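Local atomic coordinates of exotoxin A (Pseudomonas aeruginosa, PDB entry 1IKP), a protein that transfers ADP-ribose from NAD to a host protein, in this toxin family elongation factor 2, probably halting protein synthesis in the cells it enters. Residues V42-M47 / L199-G204; A170-V175 / V227-P232. The protein carries 2 engineered substitutions. One frame throughout, in Å; residues are numbered along the deposited sequence.

Interaction 1: V42-M47 / L199-G204; sequences VLHYSM and LDQLDG. Engineered in segment 199-204: Gln-201 (natural residue Pro).
Leu-199 begins the contact by setting CD2 between Val-42 and His-44, two residues whose side chains leave strand 40-49 on the same face. The methyl lies 4.1 Å from ND1 of His-44, approaching the ring obliquely, and 4.4 Å from CG1 of Val-42, the apolar contact with the strand resting on this one methyl. The chain then makes a short 3-10 turn, in which the amide of Leu-202 bonds back to the carbonyl of Leu-199, and this brings Gln-201 round to the strand. Gln-201 is an engineered residue, proline in the natural sequence. Its side chain runs out extended beyond CG and lays the carboxamide over a face of the His-44 imidazole, the two planes only 2° apart. OE1 sits 3.2 Å from CE1 of His-44, and CD is 3.4 Å from ND1. The ring arrives from the opposite direction, its CG anti to the backbone N (chi1 178°).

Two waters supply the polar links. One, in the plane of the imidazole at its edge, is 2.7 Å from ND1 of His-44 and also accepts the backbone N-H of Gln-201. The other donates to the carbonyl O of His-44, accepts from NE2 of Gln-201 at 3.0 Å, and bonds to OG of Ser-46. The water at ND1 and the bond from NE2 of His-44 to OD1 of Asn-100 on strand 97-106, one at each ring nitrogen, should limit rotation of the ring. Leu-202 turns its side chain onward to Phe-116 and His-118 of strand 112-120. The loop thus packs across several strands of one sheet, its inward side chains Leu-199 and Gln-201 buried against it, consistent with the jelly-roll-like, concanavalin-clan fold of the exotoxin A binding domain.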
loop_
_atom_site.group_PDB
_atom_site.type_symbol
_atom_site.label_atom_id
_atom_site.label_comp_id
_atom_site.label_asym_id
_atom_site.label_seq_id
_atom_site.Cartn_x
_atom_site.Cartn_y
_atom_site.Cartn_z
ATOM N N VAL A 42 -0.091 -8.384 -19.362
ATOM C CA VAL A 42 0.689 -7.159 -19.231
ATOM C C VAL A 42 1.720 -7.075 -20.358
ATOM O O VAL A 42 2.495 -8.019 -20.583
ATOM C CB VAL A 42 1.451 -7.113 -17.904
ATOM C CG1 VAL A 42 2.328 -5.848 -17.846
ATOM C CG2 VAL A 42 0.486 -7.124 -16.722
ATOM N N LEU A 43 1.704 -5.963 -21.082
ATOM C CA LEU A 43 2.677 -5.689 -22.124
ATOM C C LEU A 43 3.796 -4.924 -21.428
ATOM O O LEU A 43 3.530 -3.921 -20.758
ATOM C CB LEU A 43 2.084 -4.798 -23.218
ATOM C CG LEU A 43 1.095 -5.501 -24.135
ATOM C CD1 LEU A 43 0.275 -4.484 -24.904
ATOM C CD2 LEU A 43 1.882 -6.412 -25.097
ATOM N N HIS A 44 5.030 -5.409 -21.555
ATOM C CA HIS A 44 6.175 -4.743 -20.955
ATOM C C HIS A 44 7.040 -4.175 -22.079
ATOM O O HIS A 44 7.649 -4.931 -22.863
ATOM C CB HIS A 44 6.977 -5.751 -20.119
ATOM C CG HIS A 44 8.209 -5.187 -19.485
ATOM N ND1 HIS A 44 9.065 -5.947 -18.716
ATOM C CD2 HIS A 44 8.705 -3.927 -19.462
ATOM C CE1 HIS A 44 10.033 -5.184 -18.245
ATOM N NE2 HIS A 44 9.833 -3.950 -18.682
ATOM N N TYR A 45 7.040 -2.851 -22.174
ATOM C CA TYR A 45 7.822 -2.105 -23.169
ATOM C C TYR A 45 9.121 -1.657 -22.515
ATOM O O TYR A 45 9.103 -1.127 -21.413
ATOM C CB TYR A 45 7.071 -0.849 -23.625
ATOM C CG TYR A 45 5.828 -1.107 -24.439
ATOM C CD1 TYR A 45 5.862 -1.058 -25.836
ATOM C CD2 TYR A 45 4.613 -1.400 -23.816
ATOM C CE1 TYR A 45 4.723 -1.288 -26.599
ATOM C CE2 TYR A 45 3.461 -1.638 -24.573
ATOM C CZ TYR A 45 3.518 -1.580 -25.954
ATOM O OH TYR A 45 2.389 -1.817 -26.726
ATOM N N SER A 46 10.262 -1.854 -23.178
ATOM C CA SER A 46 11.516 -1.417 -22.575
ATOM C C SER A 46 12.596 -1.154 -23.622
ATOM O O SER A 46 12.466 -1.547 -24.780
ATOM C CB SER A 46 12.023 -2.460 -21.578
ATOM O OG SER A 46 12.435 -3.653 -22.239
ATOM N N MET A 47 13.636 -0.446 -23.198
ATOM C CA MET A 47 14.790 -0.158 -24.064
ATOM C C MET A 47 15.865 0.413 -23.173
ATOM O O MET A 47 15.580 1.015 -22.139
ATOM C CB MET A 47 14.443 0.859 -25.161
ATOM C CG MET A 47 14.037 2.236 -24.660
ATOM S SD MET A 47 13.523 3.347 -25.979
ATOM C CE MET A 47 11.804 2.857 -26.188
ATOM N N LEU A 199 6.893 -9.880 -14.183
ATOM C CA LEU A 199 7.846 -9.544 -15.235
ATOM C C LEU A 199 9.062 -10.457 -15.259
ATOM O O LEU A 199 9.931 -10.374 -14.401
ATOM C CB LEU A 199 8.274 -8.079 -15.054
ATOM C CG LEU A 199 7.108 -7.084 -14.824
ATOM C CD1 LEU A 199 7.676 -5.706 -14.524
ATOM C CD2 LEU A 199 6.202 -7.062 -16.040
ATOM N N ASP A 200 9.115 -11.317 -16.267
ATOM C CA ASP A 200 10.218 -12.257 -16.395
ATOM C C ASP A 200 11.560 -11.546 -16.472
ATOM O O ASP A 200 12.568 -12.042 -15.969
ATOM C CB ASP A 200 10.013 -13.131 -17.634
ATOM C CG ASP A 200 8.777 -14.006 -17.527
ATOM O OD1 ASP A 200 7.667 -13.458 -17.347
ATOM O OD2 ASP A 200 8.917 -15.243 -17.618
ATOM N N GLN A 201 11.571 -10.373 -17.093
ATOM C CA GLN A 201 12.800 -9.610 -17.236
ATOM C C GLN A 201 13.385 -9.198 -15.891
ATOM O O GLN A 201 14.554 -8.818 -15.809
ATOM C CB GLN A 201 12.541 -8.375 -18.107
ATOM C CG GLN A 201 12.247 -8.718 -19.563
ATOM C CD GLN A 201 11.618 -7.569 -20.324
ATOM O OE1 GLN A 201 12.116 -6.442 -20.296
ATOM N NE2 GLN A 201 10.519 -7.851 -21.020
ATOM N N LEU A 202 12.584 -9.303 -14.833
ATOM C CA LEU A 202 13.033 -8.931 -13.498
ATOM C C LEU A 202 12.945 -10.059 -12.465
ATOM O O LEU A 202 12.798 -9.805 -11.260
ATOM C CB LEU A 202 12.231 -7.724 -13.006
ATOM C CG LEU A 202 12.444 -6.440 -13.808
ATOM C CD1 LEU A 202 11.714 -5.296 -13.133
ATOM C CD2 LEU A 202 13.934 -6.132 -13.904
ATOM N N ASP A 203 13.058 -11.300 -12.920
ATOM C CA ASP A 203 12.987 -12.432 -11.994
ATOM C C ASP A 203 14.036 -12.324 -10.897
ATOM O O ASP A 203 15.194 -12.016 -11.172
ATOM C CB ASP A 203 13.171 -13.757 -12.737
ATOM C CG ASP A 203 11.998 -14.089 -13.628
ATOM O OD1 ASP A 203 10.844 -13.944 -13.169
ATOM O OD2 ASP A 203 12.229 -14.505 -14.782
ATOM N N GLY A 204 13.618 -12.567 -9.655
ATOM C CA GLY A 204 14.533 -12.507 -8.526
ATOM C C GLY A 204 14.609 -11.182 -7.789
ATOM O O GLY A 204 15.079 -11.120 -6.648
HETATM O O HOH W 1 10.352 -5.401 -22.672
HETATM O O HOH W 2 9.209 -8.668 -18.410
#

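Interaction 2: A170-V175 / V227-P232; sequences AGVSVV and VLAGNP
Val-172 holds CG1 between its backbone N and carbonyl carbon (chi1 58°), which directs that methyl to Ala-229 CB, 3.8 Å away; Val-174 repeats the torsion (chi1 63°), and its CG1 meets CD2 of Leu-228 at 3.9 Å, the two side chains crossing at a slant. These contacts flank and include a classic beta bulge of the antiparallel pairing: Leu-228 and Ala-229 both face Val-172. Its carbonyl O accepts two N-H bonds, from Leu-228 N at 2.8 Å and, longer, from Ala-229 N at 3.2 Å, both donors lying in the carbonyl plane. Val-172 N answers with a bond to Ala-229 O, so the residue is gripped at both ends of its backbone. The extra residue shifts the register by one, and Ser-173 pairs with Val-227.

At Ala-229, still within the bulge, the chain turns a corner. Gly-230, with positive phi, pairs with Gly-171 (non-hydrogen-bonded, CA atoms 4.0 Å apart), neither having a side chain to separate the strands. Asn-231 N then bonds to Ala-170 O at 2.9 Å. Trp-8 of helix 7-10 touches both Val-172 and Ala-229. The segment finishes with the ring of Pro-232 folded back over the strand, its CG 3.8 Å from Val-172 N.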
loop_
_atom_site.group_PDB
_atom_site.type_symbol
_atom_site.label_atom_id
_atom_site.label_comp_id
_atom_site.label_asym_id
_atom_site.label_seq_id
_atom_site.Cartn_x
_atom_site.Cartn_y
_atom_site.Cartn_z
ATOM N N ALA A 170 15.841 -2.682 -27.434
ATOM C CA ALA A 170 14.495 -2.125 -27.470
ATOM C C ALA A 170 13.595 -3.321 -27.770
ATOM O O ALA A 170 13.971 -4.195 -28.557
ATOM C CB ALA A 170 14.366 -1.088 -28.574
ATOM N N GLY A 171 12.414 -3.363 -27.163
ATOM C CA GLY A 171 11.521 -4.475 -27.414
ATOM C C GLY A 171 10.264 -4.418 -26.568
ATOM O O GLY A 171 10.097 -3.535 -25.710
ATOM N N VAL A 172 9.378 -5.371 -26.821
ATOM C CA VAL A 172 8.122 -5.464 -26.094
ATOM C C VAL A 172 7.763 -6.930 -25.922
ATOM O O VAL A 172 7.902 -7.744 -26.853
ATOM C CB VAL A 172 6.979 -4.682 -26.820
ATOM C CG1 VAL A 172 6.771 -5.194 -28.246
ATOM C CG2 VAL A 172 5.699 -4.779 -26.003
ATOM N N SER A 173 7.323 -7.270 -24.718
ATOM C CA SER A 173 6.933 -8.627 -24.387
ATOM C C SER A 173 5.548 -8.595 -23.799
ATOM O O SER A 173 5.041 -7.534 -23.436
ATOM C CB SER A 173 7.902 -9.225 -23.364
ATOM O OG SER A 173 7.892 -8.512 -22.133
ATOM N N VAL A 174 4.911 -9.752 -23.745
ATOM C CA VAL A 174 3.598 -9.846 -23.143
ATOM C C VAL A 174 3.584 -11.048 -22.238
ATOM O O VAL A 174 4.187 -12.083 -22.538
ATOM C CB VAL A 174 2.475 -10.008 -24.177
ATOM C CG1 VAL A 174 2.643 -11.325 -24.947
ATOM C CG2 VAL A 174 1.101 -9.963 -23.478
ATOM N N VAL A 175 2.937 -10.899 -21.093
ATOM C CA VAL A 175 2.777 -11.992 -20.154
ATOM C C VAL A 175 1.278 -12.172 -19.974
ATOM O O VAL A 175 0.545 -11.219 -19.689
ATOM C CB VAL A 175 3.474 -11.737 -18.803
ATOM C CG1 VAL A 175 2.969 -10.463 -18.169
ATOM C CG2 VAL A 175 3.224 -12.900 -17.870
ATOM N N VAL A 227 8.060 -12.759 -26.202
ATOM C CA VAL A 227 8.607 -11.526 -26.755
ATOM C C VAL A 227 7.811 -11.290 -28.040
ATOM O O VAL A 227 7.706 -12.181 -28.897
ATOM C CB VAL A 227 10.112 -11.651 -27.129
ATOM C CG1 VAL A 227 10.569 -10.399 -27.887
ATOM C CG2 VAL A 227 10.948 -11.843 -25.877
ATOM N N LEU A 228 7.239 -10.103 -28.181
ATOM C CA LEU A 228 6.459 -9.792 -29.374
ATOM C C LEU A 228 7.273 -9.072 -30.458
ATOM O O LEU A 228 7.039 -9.256 -31.654
ATOM C CB LEU A 228 5.233 -8.947 -28.995
ATOM C CG LEU A 228 4.208 -9.583 -28.043
ATOM C CD1 LEU A 228 3.109 -8.577 -27.743
ATOM C CD2 LEU A 228 3.603 -10.847 -28.671
ATOM N N ALA A 229 8.223 -8.243 -30.046
ATOM C CA ALA A 229 9.047 -7.512 -31.004
ATOM C C ALA A 229 10.351 -7.098 -30.348
ATOM O O ALA A 229 10.450 -6.983 -29.119
ATOM C CB ALA A 229 8.293 -6.266 -31.531
ATOM N N GLY A 230 11.367 -6.873 -31.171
ATOM C CA GLY A 230 12.650 -6.466 -30.641
ATOM C C GLY A 230 13.315 -7.521 -29.777
ATOM O O GLY A 230 13.064 -8.721 -29.923
ATOM N N ASN A 231 14.161 -7.077 -28.858
ATOM C CA ASN A 231 14.864 -7.996 -27.988
ATOM C C ASN A 231 15.112 -7.362 -26.629
ATOM O O ASN A 231 16.156 -6.770 -26.380
ATOM C CB ASN A 231 16.191 -8.413 -28.635
ATOM C CG ASN A 231 16.969 -9.391 -27.781
ATOM O OD1 ASN A 231 16.412 -10.361 -27.265
ATOM N ND2 ASN A 231 18.265 -9.148 -27.636
ATOM N N PRO A 232 14.129 -7.478 -25.727
ATOM C CA PRO A 232 14.248 -6.916 -24.384
ATOM C C PRO A 232 15.439 -7.484 -23.632
ATOM O O PRO A 232 15.829 -8.641 -23.824
ATOM C CB PRO A 232 12.923 -7.299 -23.725
ATOM C CG PRO A 232 11.966 -7.429 -24.876
ATOM C CD PRO A 232 12.800 -8.071 -25.955
#

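Overall arrangement
From the N terminus, strand 40-49 supplies 42-47 and, much later, strand 164-176 supplies 170-175 as its antiparallel neighbour. The chain next returns with the loop 199-204, closing interaction 1 over a span of about 150 residues, and then with 227-232, closing interaction 2 over about 50. The segments alternate along the sequence, so the two closures cross. Interaction 1 sets a loop on one face of the sheet, whereas interaction 2 adds a strand at the far side of 164-176. They meet directly: His-44 N probably bonds to Ser-173 O at 2.8 Å, and Gln-201 OE1 packs 3.6 Å from Pro-232 CB, joining loop, sheet and corner within the binding domain.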